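Local coordinates for protein DNA polymerase III subunit beta (Deinococcus radiodurans, PDB 4TRT) that probably serves as a ring-shaped sliding clamp that encircles DNA and tethers DNA polymerases and other proteins to it for processive synthesis, at residues V261-A265 and A317-L321; S312-N316 and M357-R361; V264-K270 and A289-R295. All coordinates share one frame; numbering follows the deposited sequence.

Contact 1 (V261-A265 and A317-L321); sequences VNRVA and ARHVL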
loop_
_atom_site.group_PDB
_atom_site.type_symbol
_atom_site.label_atom_id
_atom_site.label_comp_id
_atom_site.label_asym_id
_atom_site.label_seq_id
_atom_site.Cartn_x
_atom_site.Cartn_y
_atom_site.Cartn_z
ATOM N N VAL A 261 0.963 23.343 6.754
ATOM C CA VAL A 261 -0.259 23.405 5.945
ATOM C C VAL A 261 -0.980 22.081 6.066
ATOM O O VAL A 261 -2.198 22.026 6.319
ATOM C CB VAL A 261 0.041 23.763 4.481
ATOM C CG1 VAL A 261 -1.166 23.531 3.583
ATOM C CG2 VAL A 261 0.500 25.226 4.378
ATOM N N ASN A 262 -0.224 20.998 5.939
ATOM C CA ASN A 262 -0.783 19.664 6.078
ATOM C C ASN A 262 -1.531 19.470 7.395
ATOM O O ASN A 262 -2.682 19.025 7.398
ATOM C CB ASN A 262 0.297 18.593 5.953
ATOM C CG ASN A 262 -0.285 17.195 6.018
ATOM O OD1 ASN A 262 -1.000 16.783 5.114
ATOM N ND2 ASN A 262 -0.030 16.486 7.109
ATOM N N ARG A 263 -0.890 19.779 8.514
ATOM C CA ARG A 263 -1.504 19.490 9.808
ATOM C C ARG A 263 -2.738 20.365 10.084
ATOM O O ARG A 263 -3.750 19.859 10.588
ATOM C CB ARG A 263 -0.492 19.554 10.952
ATOM C CG ARG A 263 0.041 20.932 11.317
ATOM C CD ARG A 263 0.867 20.858 12.600
ATOM N NE ARG A 263 2.043 20.009 12.435
ATOM C CZ ARG A 263 3.251 20.433 12.040
ATOM N NH1 ARG A 263 3.501 21.714 11.777
ATOM N NH2 ARG A 263 4.225 19.556 11.920
ATOM N N VAL A 264 -2.672 21.642 9.721
ATOM C CA VAL A 264 -3.789 22.566 9.943
ATOM C C VAL A 264 -4.996 22.230 9.062
ATOM O O VAL A 264 -6.133 22.346 9.495
ATOM C CB VAL A 264 -3.327 24.029 9.749
ATOM C CG1 VAL A 264 -4.514 24.981 9.711
ATOM C CG2 VAL A 264 -2.390 24.408 10.882
ATOM N N ALA A 265 -4.737 21.772 7.839
ATOM C CA ALA A 265 -5.795 21.486 6.864
ATOM C C ALA A 265 -6.744 20.377 7.335
ATOM O O ALA A 265 -7.880 20.274 6.846
ATOM C CB ALA A 265 -5.177 21.125 5.511
ATOM N N ALA A 317 -6.121 24.683 0.750
ATOM C CA ALA A 317 -4.936 23.984 1.293
ATOM C C ALA A 317 -4.393 22.871 0.381
ATOM O O ALA A 317 -3.178 22.656 0.314
ATOM C CB ALA A 317 -5.222 23.414 2.686
ATOM N N ARG A 318 -5.269 22.156 -0.299
ATOM C CA ARG A 318 -4.827 21.103 -1.208
ATOM C C ARG A 318 -4.031 21.699 -2.373
ATOM O O ARG A 318 -2.999 21.156 -2.774
ATOM C CB ARG A 318 -6.010 20.276 -1.757
ATOM C CG ARG A 318 -5.551 19.226 -2.781
ATOM C CD ARG A 318 -6.658 18.261 -3.182
ATOM N NE ARG A 318 -7.225 17.516 -2.051
ATOM C CZ ARG A 318 -6.670 16.451 -1.464
ATOM N NH1 ARG A 318 -5.492 15.979 -1.869
ATOM N NH2 ARG A 318 -7.294 15.858 -0.446
ATOM N N HIS A 319 -4.518 22.813 -2.913
ATOM C CA HIS A 319 -3.798 23.517 -3.988
ATOM C C HIS A 319 -2.500 24.094 -3.489
ATOM O O HIS A 319 -1.522 24.145 -4.224
ATOM C CB HIS A 319 -4.690 24.560 -4.653
ATOM C CG HIS A 319 -5.878 23.940 -5.376
ATOM N ND1 HIS A 319 -6.719 24.651 -6.149
ATOM C CD2 HIS A 319 -6.335 22.613 -5.417
ATOM C CE1 HIS A 319 -7.669 23.833 -6.649
ATOM N NE2 HIS A 319 -7.429 22.584 -6.203
ATOM N N VAL A 320 -2.463 24.494 -2.224
ATOM C CA VAL A 320 -1.231 25.000 -1.611
ATOM C C VAL A 320 -0.181 23.890 -1.595
ATOM O O VAL A 320 0.968 24.101 -2.000
ATOM C CB VAL A 320 -1.462 25.553 -0.181
ATOM C CG1 VAL A 320 -0.131 25.734 0.533
ATOM C CG2 VAL A 320 -2.218 26.878 -0.221
ATOM N N LEU A 321 -0.578 22.711 -1.139
ATOM C CA LEU A 321 0.330 21.574 -1.064
ATOM C C LEU A 321 0.772 21.132 -2.452
ATOM O O LEU A 321 1.953 20.809 -2.645
ATOM C CB LEU A 321 -0.294 20.414 -0.292
ATOM C CG LEU A 321 -0.498 20.690 1.207
ATOM C CD1 LEU A 321 -1.128 19.488 1.888
ATOM C CD2 LEU A 321 0.816 21.072 1.881
#
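Val261 and Leu321 carry the apolar packing between two helix segments that run almost antiparallel, with their axes 164° apart in direction and 10.0 Å apart at closest approach. Their side chains lie alongside each other, pointing in opposite senses. Leu321 CD2 lies 3.6 Å from Val261 CG1, and the same methyl reaches Val261 CB at 3.8 Å, so one leucine branch covers the flank of the valine. Val261 sends CG1 across the gap because that branch stands opposite the backbone N (chi1 167°). Val320 comes in obliquely instead, its CG1 resting 3.9 Å from Val261 CG1 and just as close to CG2, so that it wedges against the fork of the valine.

Alanine packing takes over one helical turn further on. Ala265 CB meets Ala317 CB at 3.6 Å, and here the backbones come nearest, with 6.2 Å between the CA atoms of Ala265 and Ala317. The small methyls are what allow this, at the C-terminal part of helix 254-265 and the first turn of helix 317-324. Asn262 only brushes Leu321 at the exposed border.

Both helices pack on the antiparallel sheet that includes strands 284-290 and 275-281: Val261 also touches Leu287 of the first, while Ala317 and Val320 rest on Val276 and Phe278 of the second. As in other sliding clamps, such helices line the inside of the ring, and Asn262 packs against Asn81 of the second subunit.

Contact 2 (S312-N316 and M357-R361); sequences SLAFN and MVTLR. Unlike the reference sequence in segment 357-361: Met357 (reference His), Val358 (reference Gly), Thr359 (reference His), Leu360 (reference Ala), Arg361 (reference Ala).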
loop_
_atom_site.group_PDB
_atom_site.type_symbol
_atom_site.label_atom_id
_atom_site.label_comp_id
_atom_site.label_asym_id
_atom_site.label_seq_id
_atom_site.Cartn_x
_atom_site.Cartn_y
_atom_site.Cartn_z
ATOM N N SER A 312 -3.560 39.150 5.272
ATOM C CA SER A 312 -4.389 37.995 5.535
ATOM C C SER A 312 -4.990 37.479 4.235
ATOM O O SER A 312 -5.659 38.228 3.507
ATOM C CB SER A 312 -5.513 38.355 6.501
ATOM O OG SER A 312 -6.185 37.164 6.872
ATOM N N LEU A 313 -4.737 36.209 3.943
ATOM C CA LEU A 313 -5.200 35.585 2.708
ATOM C C LEU A 313 -5.846 34.237 3.017
ATOM O O LEU A 313 -5.605 33.660 4.083
ATOM C CB LEU A 313 -4.033 35.374 1.735
ATOM C CG LEU A 313 -3.074 36.536 1.470
ATOM C CD1 LEU A 313 -1.817 36.398 2.323
ATOM C CD2 LEU A 313 -2.727 36.637 -0.010
ATOM N N ALA A 314 -6.679 33.764 2.094
ATOM C CA ALA A 314 -7.327 32.458 2.196
ATOM C C ALA A 314 -7.043 31.666 0.935
ATOM O O ALA A 314 -7.243 32.174 -0.179
ATOM C CB ALA A 314 -8.837 32.629 2.364
ATOM N N PHE A 315 -6.604 30.422 1.115
ATOM C CA PHE A 315 -6.262 29.509 0.026
ATOM C C PHE A 315 -6.895 28.119 0.213
ATOM O O PHE A 315 -7.133 27.676 1.334
ATOM C CB PHE A 315 -4.736 29.295 -0.040
ATOM C CG PHE A 315 -3.944 30.522 -0.427
ATOM C CD1 PHE A 315 -3.967 31.005 -1.722
ATOM C CD2 PHE A 315 -3.167 31.185 0.504
ATOM C CE1 PHE A 315 -3.232 32.134 -2.079
ATOM C CE2 PHE A 315 -2.436 32.319 0.160
ATOM C CZ PHE A 315 -2.460 32.791 -1.135
ATOM N N ASN A 316 -7.101 27.424 -0.902
ATOM C CA ASN A 316 -7.378 25.980 -0.907
ATOM C C ASN A 316 -6.101 25.257 -0.461
ATOM O O ASN A 316 -5.110 25.217 -1.216
ATOM C CB ASN A 316 -7.800 25.565 -2.333
ATOM C CG ASN A 316 -8.198 24.104 -2.457
ATOM O OD1 ASN A 316 -7.670 23.213 -1.782
ATOM N ND2 ASN A 316 -9.132 23.852 -3.351
ATOM N N MET A 357 -0.880 30.862 -7.621
ATOM C CA MET A 357 -2.045 30.467 -6.840
ATOM C C MET A 357 -3.042 31.603 -6.798
ATOM O O MET A 357 -2.648 32.751 -6.603
ATOM C CB MET A 357 -1.613 30.249 -5.395
ATOM C CG MET A 357 -0.862 28.963 -5.137
ATOM S SD MET A 357 -1.878 27.671 -4.413
ATOM C CE MET A 357 -3.259 28.469 -3.588
ATOM N N VAL A 358 -4.320 31.286 -6.934
ATOM C CA VAL A 358 -5.383 32.241 -6.684
ATOM C C VAL A 358 -5.905 32.099 -5.255
ATOM O O VAL A 358 -5.782 31.035 -4.658
ATOM C CB VAL A 358 -6.537 32.059 -7.689
ATOM C CG1 VAL A 358 -6.001 32.214 -9.118
ATOM C CG2 VAL A 358 -7.253 30.720 -7.497
ATOM N N THR A 359 -6.449 33.186 -4.700
ATOM C CA THR A 359 -7.067 33.153 -3.366
ATOM C C THR A 359 -8.509 32.623 -3.469
ATOM O O THR A 359 -9.091 32.620 -4.552
ATOM C CB THR A 359 -7.059 34.554 -2.691
ATOM O OG1 THR A 359 -7.706 35.516 -3.527
ATOM C CG2 THR A 359 -5.640 35.017 -2.412
ATOM N N LEU A 360 -9.064 32.168 -2.346
ATOM C CA LEU A 360 -10.499 31.822 -2.258
ATOM C C LEU A 360 -11.314 33.110 -2.143
ATOM O O LEU A 360 -10.879 34.062 -1.492
ATOM C CB LEU A 360 -10.768 30.931 -1.043
ATOM C CG LEU A 360 -10.117 29.538 -1.068
ATOM C CD1 LEU A 360 -10.265 28.831 0.280
ATOM C CD2 LEU A 360 -10.715 28.667 -2.167
ATOM N N ARG A 361 -12.479 33.152 -2.787
ATOM C CA ARG A 361 -13.265 34.388 -2.856
ATOM C C ARG A 361 -13.867 34.740 -1.506
ATOM O O ARG A 361 -14.443 33.880 -0.867
ATOM C CB ARG A 361 -14.391 34.281 -3.892
ATOM C CG ARG A 361 -13.953 34.143 -5.350
ATOM C CD ARG A 361 -12.972 35.225 -5.814
ATOM N NE ARG A 361 -11.587 34.732 -5.871
ATOM C CZ ARG A 361 -10.508 35.479 -6.118
ATOM N NH1 ARG A 361 -10.595 36.795 -6.308
ATOM N NH2 ARG A 361 -9.319 34.896 -6.157
HETATM O O HOH W 1 -6.808 28.746 -3.382
#
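The Phe315 ring meets the 357-361 segment with its edge and at oblique angles. Val358 O sits at the edge near the ring plane, 3.5 Å from Phe315 CD1, and a bridging water lies at the edge too, in the plane. Met357 CE comes in obliquely toward Phe315 CD1, and Thr359 CG2 does likewise at CE1, 3.8 Å away. Met357 gets its methyl there by bending at chi2 and again at chi3, but it crowds Phe315 CD1 so closely that its exact position is doubtful. Phe278 meets the ring edge-to-face, and Phe335 also touches it.

The backbones run roughly at right angles, so no ladder forms; a single direct bond joins them, Leu360 N to Ala314 O at 2.8 Å. It is nearly straight at the hydrogen (167°), though the donor stands above the carbonyl plane. A water adds a second link, accepting from Asn316 N and donating to Val358 O, each 2.8 Å from the water oxygen. This pins the C-terminal tail, whose residues here differ from the reference sequence, across the end of strand 310-316. In clamps of this family the tail borders the cleft between the central and C-terminal domains where partner proteins dock, consistent with Val358 touching Tyr173.

Leu360 lays CD1 along the strand backbone, 3.4 Å from Phe315 C, and its CB faces Ala314 CB. Leu313 CD2 meets Thr359 CG2 at 4.1 Å. Asn316 is the N-cap of helix 317-324: its OD1 takes a hydrogen bond from Asn274 ND2 and weak ones from Arg318 N and His319 N.

Contact 3 (V264-K270 and A289-R295); sequences VAVLADK and AEGDYGR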
loop_
_atom_site.group_PDB
_atom_site.type_symbol
_atom_site.label_atom_id
_atom_site.label_comp_id
_atom_site.label_asym_id
_atom_site.label_seq_id
_atom_site.Cartn_x
_atom_site.Cartn_y
_atom_site.Cartn_z
ATOM N N VAL A 264 -2.672 21.642 9.721
ATOM C CA VAL A 264 -3.789 22.566 9.943
ATOM C C VAL A 264 -4.996 22.230 9.062
ATOM O O VAL A 264 -6.133 22.346 9.495
ATOM C CB VAL A 264 -3.327 24.029 9.749
ATOM C CG1 VAL A 264 -4.514 24.981 9.711
ATOM C CG2 VAL A 264 -2.390 24.408 10.882
ATOM N N ALA A 265 -4.737 21.772 7.839
ATOM C CA ALA A 265 -5.795 21.486 6.864
ATOM C C ALA A 265 -6.744 20.377 7.335
ATOM O O ALA A 265 -7.880 20.274 6.846
ATOM C CB ALA A 265 -5.177 21.125 5.511
ATOM N N VAL A 266 -6.296 19.553 8.284
ATOM C CA VAL A 266 -7.135 18.469 8.758
ATOM C C VAL A 266 -8.431 19.009 9.367
ATOM O O VAL A 266 -9.432 18.339 9.303
ATOM C CB VAL A 266 -6.424 17.502 9.743
ATOM C CG1 VAL A 266 -5.053 17.095 9.217
ATOM C CG2 VAL A 266 -6.329 18.098 11.137
ATOM N N LEU A 267 -8.414 20.223 9.923
ATOM C CA LEU A 267 -9.625 20.812 10.533
ATOM C C LEU A 267 -10.437 21.761 9.623
ATOM O O LEU A 267 -11.459 22.294 10.053
ATOM C CB LEU A 267 -9.293 21.495 11.866
ATOM C CG LEU A 267 -9.001 20.504 13.004
ATOM C CD1 LEU A 267 -8.729 21.247 14.298
ATOM C CD2 LEU A 267 -10.126 19.481 13.224
ATOM N N ALA A 268 -10.017 21.923 8.365
ATOM C CA ALA A 268 -10.808 22.660 7.365
ATOM C C ALA A 268 -12.062 21.848 7.017
ATOM O O ALA A 268 -12.049 20.613 7.107
ATOM C CB ALA A 268 -9.963 22.947 6.122
ATOM N N ASP A 269 -13.167 22.519 6.680
ATOM C CA ASP A 269 -14.419 21.798 6.432
ATOM C C ASP A 269 -14.293 20.903 5.208
ATOM O O ASP A 269 -13.677 21.288 4.212
ATOM C CB ASP A 269 -15.635 22.746 6.305
ATOM C CG ASP A 269 -16.473 22.805 7.579
ATOM O OD1 ASP A 269 -16.469 21.826 8.360
ATOM O OD2 ASP A 269 -17.149 23.830 7.799
ATOM N N LYS A 270 -14.909 19.720 5.303
ATOM C CA LYS A 270 -14.816 18.669 4.282
ATOM C C LYS A 270 -14.988 19.219 2.863
ATOM O O LYS A 270 -14.361 18.724 1.919
ATOM C CB LYS A 270 -15.848 17.551 4.544
ATOM C CG LYS A 270 -15.679 16.749 5.839
ATOM C CD LYS A 270 -14.245 16.566 6.335
ATOM C CE LYS A 270 -14.236 15.766 7.632
ATOM N NZ LYS A 270 -12.894 15.219 7.959
ATOM N N ALA A 289 -7.269 27.139 10.213
ATOM C CA ALA A 289 -8.420 26.526 9.587
ATOM C C ALA A 289 -9.418 26.172 10.664
ATOM O O ALA A 289 -9.064 26.015 11.844
ATOM C CB ALA A 289 -8.015 25.292 8.783
ATOM N N GLU A 290 -10.670 26.053 10.257
ATOM C CA GLU A 290 -11.754 25.841 11.196
ATOM C C GLU A 290 -12.890 25.142 10.487
ATOM O O GLU A 290 -13.133 25.387 9.311
ATOM C CB GLU A 290 -12.225 27.181 11.754
ATOM C CG GLU A 290 -13.295 27.063 12.814
ATOM C CD GLU A 290 -13.546 28.371 13.547
ATOM O OE1 GLU A 290 -12.875 29.379 13.229
ATOM O OE2 GLU A 290 -14.425 28.391 14.440
ATOM N N GLY A 291 -13.560 24.257 11.214
ATOM C CA GLY A 291 -14.669 23.483 10.678
ATOM C C GLY A 291 -15.554 22.966 11.785
ATOM O O GLY A 291 -15.499 23.454 12.915
ATOM N N ASP A 292 -16.361 21.961 11.459
ATOM C CA ASP A 292 -17.339 21.423 12.394
ATOM C C ASP A 292 -16.723 20.722 13.604
ATOM O O ASP A 292 -17.355 20.655 14.659
ATOM C CB ASP A 292 -18.276 20.447 11.677
ATOM C CG ASP A 292 -19.195 21.140 10.680
ATOM O OD1 ASP A 292 -19.648 22.272 10.958
ATOM O OD2 ASP A 292 -19.476 20.539 9.622
ATOM N N TYR A 293 -15.499 20.212 13.460
ATOM C CA TYR A 293 -14.857 19.421 14.527
ATOM C C TYR A 293 -14.010 20.254 15.479
ATOM O O TYR A 293 -13.748 19.846 16.613
ATOM C CB TYR A 293 -13.999 18.316 13.925
ATOM C CG TYR A 293 -14.810 17.302 13.163
ATOM C CD1 TYR A 293 -15.465 16.268 13.830
ATOM C CD2 TYR A 293 -14.942 17.386 11.781
ATOM C CE1 TYR A 293 -16.220 15.337 13.138
ATOM C CE2 TYR A 293 -15.696 16.457 11.081
ATOM C CZ TYR A 293 -16.332 15.438 11.763
ATOM O OH TYR A 293 -17.081 14.515 11.074
ATOM N N GLY A 294 -13.587 21.420 15.013
ATOM C CA GLY A 294 -12.771 22.310 15.810
ATOM C C GLY A 294 -12.014 23.274 14.921
ATOM O O GLY A 294 -12.442 23.560 13.800
ATOM N N ARG A 295 -10.881 23.757 15.423
ATOM C CA ARG A 295 -10.085 24.791 14.747
ATOM C C ARG A 295 -8.611 24.577 15.056
ATOM O O ARG A 295 -8.274 24.052 16.127
ATOM C CB ARG A 295 -10.565 26.184 15.187
ATOM C CG ARG A 295 -10.001 26.673 16.511
ATOM C CD ARG A 295 -10.953 27.575 17.302
ATOM N NE ARG A 295 -10.223 28.374 18.303
ATOM C CZ ARG A 295 -10.701 28.723 19.501
ATOM N NH1 ARG A 295 -11.912 28.338 19.908
ATOM N NH2 ARG A 295 -9.943 29.453 20.318
HETATM O O HOH W 2 -13.180 20.642 11.697
#
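Asp269 and Gly291 bring their CA atoms to 4.6 Å where the chain, leaving helix 254-265 by a type I turn from Ala265 to Ala268, runs beside the hairpin 289-295. The hairpin turns through Asp292 and Tyr293, closed by a bond from Gly291 N to Gly294 O. Gly291 fits because a CB there would collide with Leu267 O and Asp269 OD1.

Leu267 pushes CD1 to 3.4 Å from Arg295 O, while CD2 packs on Tyr293 CB. Its own carbonyl is reached by a water that donates to Leu267 O and accepts from Tyr293 N. Val264, with CG1 opposite the backbone N (chi1 169°), sets that methyl 3.6 Å from Ala289 CB. Lys270 bends at chi2 to bring CE to 3.8 Å from Tyr293 CE2.

Asp269 OD1 accepts from Asp292 N at 3.1 Å, on its syn side but 33° out of the carboxylate plane. With an alanine in its place, Asp292 N would probably lose this acceptor, leaving the hairpin tip freer to shift.

Arg295 makes a salt bridge to Glu95 of the second subunit and joins a beta ladder with that chain, so this corner abuts the ring-closing interface. Asp292 OD2 lies 3.5 Å from Asp269 OD1, and the two carboxylates probably repel, which may raise the pKa of one; the hydrogen bond from Asp292 N probably offsets part of that repulsion.

Contacts 1 and 2 share a hydrophobic patch: their centres are about 12 Å apart, and Val320 CG2 packs 3.5 Å from Phe315 CB and 3.9 Å from Met357 CE. Strand 310-316 runs straight into helix 317-324, so a single chain passage serves both. Contacts 1 and 3 start from the same end of helix 254-265, overlapping at Val264 and Ala265, with centres about 11 Å apart. Contacts 2 and 3 do not meet, their nearest atoms being about 7 Å apart, though both reach the same sheet. Contacts 1 and 3 lie beside the dimer interface, while contact 2, which no other chain touches, lies toward the probable partner-binding cleft.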